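Local coordinates for protein fusolin (Entomopoxvirinae, PDB 4X29) that probably cleaves polysaccharides such as chitin by oxidation, as a viral lytic polysaccharide monooxygenase with a metal-binding histidine brace, at residues Ala142-Ser147 / Val213-Asn218; Val155-Val160 / Trp167-Asn172. All coordinates share one frame; numbering follows the deposited sequence.

Contact 1 of 2, residues Ala142-Ser147 / Val213-Asn218. With ZN (zinc ion), chain B.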
# COMPACT_ATOMS: atom_id res chain seq x y z
N ALA A 142 -33.30 -13.77 0.90
CA ALA A 142 -34.75 -13.53 0.87
C ALA A 142 -35.00 -12.58 -0.30
O ALA A 142 -34.29 -11.59 -0.41
CB ALA A 142 -35.22 -12.93 2.20
N ILE A 143 -35.96 -12.90 -1.20
CA ILE A 143 -36.26 -12.08 -2.39
C ILE A 143 -37.23 -10.96 -2.04
O ILE A 143 -38.34 -11.24 -1.60
CB ILE A 143 -36.81 -12.95 -3.57
CG1 ILE A 143 -35.84 -14.14 -3.95
CG2 ILE A 143 -37.18 -12.07 -4.79
CD1 ILE A 143 -34.39 -13.72 -4.49
N HIS A 144 -36.82 -9.70 -2.25
CA HIS A 144 -37.64 -8.53 -1.96
C HIS A 144 -37.69 -7.57 -3.14
O HIS A 144 -36.66 -7.11 -3.61
CB HIS A 144 -37.14 -7.77 -0.73
CG HIS A 144 -36.98 -8.58 0.52
ND1 HIS A 144 -38.01 -9.40 1.00
CD2 HIS A 144 -35.96 -8.60 1.41
CE1 HIS A 144 -37.56 -9.90 2.14
NE2 HIS A 144 -36.33 -9.46 2.42
N GLU A 145 -38.90 -7.28 -3.62
CA GLU A 145 -39.11 -6.35 -4.73
C GLU A 145 -40.40 -5.54 -4.50
O GLU A 145 -41.35 -6.11 -3.97
CB GLU A 145 -39.15 -7.10 -6.10
CG GLU A 145 -37.77 -7.44 -6.68
CD GLU A 145 -36.89 -6.25 -7.04
OE1 GLU A 145 -37.43 -5.18 -7.38
OE2 GLU A 145 -35.65 -6.39 -6.97
N PRO A 146 -40.49 -4.24 -4.87
CA PRO A 146 -39.47 -3.37 -5.49
C PRO A 146 -38.35 -3.02 -4.49
O PRO A 146 -38.56 -3.04 -3.26
CB PRO A 146 -40.29 -2.15 -5.93
CG PRO A 146 -41.40 -2.05 -4.93
CD PRO A 146 -41.76 -3.50 -4.64
N SER A 147 -37.15 -2.73 -5.02
CA SER A 147 -35.96 -2.40 -4.24
C SER A 147 -34.96 -1.67 -5.12
O SER A 147 -35.07 -1.71 -6.34
CB SER A 147 -35.33 -3.66 -3.64
OG SER A 147 -34.62 -4.47 -4.58
N VAL A 213 -22.39 -0.52 0.48
CA VAL A 213 -23.54 -0.95 -0.32
C VAL A 213 -24.77 -0.94 0.56
O VAL A 213 -24.79 -1.58 1.62
CB VAL A 213 -23.31 -2.34 -0.99
CG1 VAL A 213 -24.51 -2.77 -1.84
CG2 VAL A 213 -22.04 -2.35 -1.82
N ARG A 214 -25.78 -0.17 0.11
CA ARG A 214 -27.09 -0.04 0.73
C ARG A 214 -28.15 -0.65 -0.22
O ARG A 214 -28.26 -0.25 -1.39
CB ARG A 214 -27.37 1.44 1.04
CG ARG A 214 -28.84 1.73 1.27
CD ARG A 214 -29.17 3.21 1.35
NE ARG A 214 -30.51 3.41 1.89
CZ ARG A 214 -31.32 4.41 1.56
NH1 ARG A 214 -30.92 5.33 0.70
NH2 ARG A 214 -32.53 4.50 2.10
N TRP A 215 -28.86 -1.68 0.25
CA TRP A 215 -29.93 -2.32 -0.52
C TRP A 215 -31.25 -1.94 0.16
O TRP A 215 -31.57 -2.44 1.24
CB TRP A 215 -29.74 -3.85 -0.62
CG TRP A 215 -30.87 -4.54 -1.33
CD1 TRP A 215 -31.59 -4.07 -2.39
CD2 TRP A 215 -31.45 -5.82 -0.99
NE1 TRP A 215 -32.55 -4.97 -2.76
CE2 TRP A 215 -32.49 -6.06 -1.93
CE3 TRP A 215 -31.18 -6.79 -0.01
CZ2 TRP A 215 -33.26 -7.23 -1.90
CZ3 TRP A 215 -31.92 -7.97 -0.01
CH2 TRP A 215 -32.97 -8.17 -0.93
N GLN A 216 -31.96 -0.97 -0.43
CA GLN A 216 -33.20 -0.44 0.12
C GLN A 216 -34.46 -1.00 -0.55
O GLN A 216 -34.55 -1.06 -1.77
CB GLN A 216 -33.18 1.11 0.02
CG GLN A 216 -34.33 1.84 0.69
CD GLN A 216 -34.37 1.66 2.18
OE1 GLN A 216 -33.47 2.03 2.93
NE2 GLN A 216 -35.45 1.08 2.65
N ARG A 217 -35.42 -1.43 0.28
CA ARG A 217 -36.74 -1.89 -0.13
C ARG A 217 -37.67 -0.65 -0.28
O ARG A 217 -37.72 0.20 0.62
CB ARG A 217 -37.34 -2.86 0.92
CG ARG A 217 -36.58 -4.16 1.11
CD ARG A 217 -37.32 -5.14 2.02
NE ARG A 217 -38.62 -5.54 1.48
CZ ARG A 217 -39.41 -6.45 2.02
NH1 ARG A 217 -39.05 -7.09 3.12
NH2 ARG A 217 -40.57 -6.75 1.45
N ASN A 218 -38.38 -0.54 -1.41
CA ASN A 218 -39.35 0.54 -1.61
C ASN A 218 -40.66 0.13 -0.96
O ASN A 218 -41.53 -0.42 -1.65
CB ASN A 218 -39.57 0.82 -3.10
CG ASN A 218 -38.37 1.35 -3.82
OD1 ASN A 218 -37.50 0.60 -4.23
ND2 ASN A 218 -38.32 2.66 -4.01
ZN ZN B . -35.19 -10.01 3.88
O HOH W 1 -39.86 -4.96 -0.88

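Contact 2 of 2, residues Val155-Val160 / Trp167-Asn172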
# COMPACT_ATOMS: atom_id res chain seq x y z
N VAL A 155 -13.60 8.28 0.28
CA VAL A 155 -12.75 9.37 -0.27
C VAL A 155 -11.27 8.91 -0.25
O VAL A 155 -10.93 8.04 0.56
CB VAL A 155 -12.95 10.73 0.47
CG1 VAL A 155 -14.37 11.24 0.29
CG2 VAL A 155 -12.59 10.64 1.95
N PRO A 156 -10.40 9.46 -1.13
CA PRO A 156 -8.98 9.03 -1.12
C PRO A 156 -8.24 9.19 0.23
O PRO A 156 -7.27 8.47 0.45
CB PRO A 156 -8.34 9.92 -2.19
CG PRO A 156 -9.45 10.36 -3.05
CD PRO A 156 -10.65 10.45 -2.19
N SER A 157 -8.65 10.11 1.11
CA SER A 157 -7.96 10.30 2.39
C SER A 157 -8.45 9.36 3.54
O SER A 157 -7.91 9.41 4.66
CB SER A 157 -8.05 11.76 2.85
OG SER A 157 -9.38 12.09 3.21
N PHE A 158 -9.44 8.49 3.25
CA PHE A 158 -9.91 7.53 4.26
C PHE A 158 -8.81 6.50 4.53
O PHE A 158 -8.17 6.01 3.60
CB PHE A 158 -11.22 6.85 3.82
CG PHE A 158 -11.58 5.61 4.62
CD1 PHE A 158 -12.25 5.72 5.83
CD2 PHE A 158 -11.24 4.34 4.16
CE1 PHE A 158 -12.58 4.58 6.58
CE2 PHE A 158 -11.56 3.21 4.90
CZ PHE A 158 -12.24 3.33 6.10
N ASN A 159 -8.59 6.20 5.81
CA ASN A 159 -7.58 5.28 6.33
C ASN A 159 -8.30 4.18 7.12
O ASN A 159 -8.81 4.46 8.21
CB ASN A 159 -6.59 6.06 7.23
CG ASN A 159 -5.35 5.32 7.68
OD1 ASN A 159 -5.27 4.09 7.69
ND2 ASN A 159 -4.36 6.07 8.11
N VAL A 160 -8.35 2.94 6.58
CA VAL A 160 -9.03 1.81 7.24
C VAL A 160 -8.35 1.45 8.60
O VAL A 160 -9.04 1.01 9.53
CB VAL A 160 -9.18 0.56 6.30
CG1 VAL A 160 -7.85 -0.12 6.02
CG2 VAL A 160 -10.21 -0.43 6.84
N TRP A 167 -20.54 8.94 6.53
CA TRP A 167 -21.20 9.41 5.31
C TRP A 167 -20.38 10.58 4.67
O TRP A 167 -20.33 10.70 3.45
CB TRP A 167 -22.66 9.83 5.59
CG TRP A 167 -23.62 8.70 5.84
CD1 TRP A 167 -24.21 8.37 7.02
CD2 TRP A 167 -24.10 7.74 4.87
NE1 TRP A 167 -25.06 7.30 6.85
CE2 TRP A 167 -24.98 6.87 5.55
CE3 TRP A 167 -23.88 7.55 3.49
CZ2 TRP A 167 -25.66 5.83 4.89
CZ3 TRP A 167 -24.54 6.51 2.84
CH2 TRP A 167 -25.42 5.66 3.54
N GLN A 168 -19.70 11.40 5.49
CA GLN A 168 -18.84 12.49 5.05
C GLN A 168 -17.57 11.96 4.34
O GLN A 168 -16.93 12.72 3.62
CB GLN A 168 -18.43 13.40 6.24
CG GLN A 168 -19.61 14.12 6.91
CD GLN A 168 -20.16 13.35 8.09
OE1 GLN A 168 -20.17 12.11 8.12
NE2 GLN A 168 -20.59 14.07 9.11
N GLN A 169 -17.21 10.67 4.53
CA GLN A 169 -16.06 10.12 3.80
C GLN A 169 -16.51 9.22 2.64
O GLN A 169 -15.65 8.64 1.98
CB GLN A 169 -15.04 9.41 4.71
CG GLN A 169 -14.15 10.42 5.44
CD GLN A 169 -12.80 9.90 5.87
OE1 GLN A 169 -12.69 8.99 6.69
NE2 GLN A 169 -11.75 10.57 5.40
N LEU A 170 -17.81 9.21 2.29
CA LEU A 170 -18.29 8.36 1.19
C LEU A 170 -18.75 9.13 -0.06
O LEU A 170 -19.48 10.11 0.05
CB LEU A 170 -19.43 7.43 1.67
CG LEU A 170 -19.07 6.32 2.67
CD1 LEU A 170 -20.32 5.71 3.29
CD2 LEU A 170 -18.24 5.23 2.04
N ILE A 171 -18.35 8.65 -1.24
CA ILE A 171 -18.74 9.20 -2.54
C ILE A 171 -19.71 8.21 -3.22
O ILE A 171 -19.34 7.04 -3.40
CB ILE A 171 -17.53 9.51 -3.46
CG1 ILE A 171 -16.56 10.51 -2.82
CG2 ILE A 171 -18.01 10.03 -4.83
CD1 ILE A 171 -15.05 10.42 -3.38
N ASN A 172 -20.92 8.67 -3.59
CA ASN A 172 -21.91 7.85 -4.31
C ASN A 172 -21.41 7.59 -5.74
O ASN A 172 -21.06 8.53 -6.44
CB ASN A 172 -23.30 8.53 -4.34
CG ASN A 172 -24.35 7.62 -4.95
OD1 ASN A 172 -24.75 7.78 -6.10
ND2 ASN A 172 -24.70 6.56 -4.24

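Contact 1 of 2, residues Ala142-Ser147 / Val213-Asn218
The guanidinium of Arg217 lies flat on the His144 ring, the two planes 6° apart and their centres 3.7 Å from each other. In this stack Arg217 NH1 sits over the middle of the ring; its 3.3 Å approach to His144 ND1 joins two donors and is no hydrogen bond. A bend at chi3 folds the arginine back over the ring, while Asp219 pairs with its NE in a salt bridge. Trp215 meets His144 differently: the planes are near parallel but slid apart, with Trp215 CH2 3.8 Å from His144 CD2. His144 NE2 binds the zinc ion at 1.9 Å, and His1 N binds that metal too, the histidine brace of lytic polysaccharide monooxygenases, here holding zinc. Two hydrogen bonds cross the contact. Trp215 NE1 gives its proton to Ser147 OG, 2.8 Å away and within 9° of the indole plane, at an N-H...O angle of 166°, which helps set the rotation of the indole beside His144. Asn218 N reaches Pro146 O at 3.1 Å, beside the antiparallel non-hydrogen-bonded pair Ser147-Arg217. Around the indole, Phe149 stacks on it and Tyr196 and Phe138 meet it at steeper angles.

Contact 2 of 2, residues Val155-Val160 / Trp167-Asn172
In the connection between antiparallel strands 147-154 and 170-176 of the monooxygenase's beta-sandwich core, the type I turn Val155-Phe158 meets Gln169, next to Leu170 of the second strand. The backbone bond Val155 N to Gln169 O, 2.7 Å with an N-H...O angle of 152°, is the one hydrogen bond across the contact. Val155 then uses its two methyls separately. With chi1 at -64°, Val155 CG1 stands anti to the carbonyl carbon and meets Ile171 CD1 at 3.8 Å, whereas Val155 CG2 lies against the Gln169 side chain, 3.6 Å from Gln169 NE2. That glutamine runs extended beyond CG and crosses the valine at about a right angle. Gln169 OE1 comes to the edge of the Phe158 ring, in the ring plane and 3.4 Å from Phe158 CD1; the amide and ring planes stand 67° apart. With Gln169 replaced by an alanine, the backbone bond could persist, but Val155 CG2 and the edge of Phe158 would probably lose their shared neighbour, opening a gap beside the turn. Phe158 also packs on Val210 of strand 209-217. Across the two segments the glutamine amide thus makes van der Waals and ring-edge contacts, and the directional hold comes from the backbone.

Overall arrangement
From the N terminus, whose first residue shares the zinc ion with His144, the chain runs through strand 131-140 into the loop 142-147, where contact 1 begins. Strand 147-154 follows and ends at the turn of contact 2, which closes a short loop back to the start of strand 170-176, with six residues between its segments. The chain passes through strands 180-182 and 194-203 before strand 209-217 closes the much longer loop of contact 1, so contact 2 lies wholly within it. Strand 147-154 pairs antiparallel with both 170-176 and 209-217, placing both contacts on one sheet. Their centres are about 24 Å apart, without touching: contact 1 carries a zinc ligand, contact 2 the connection beyond the strand's other end.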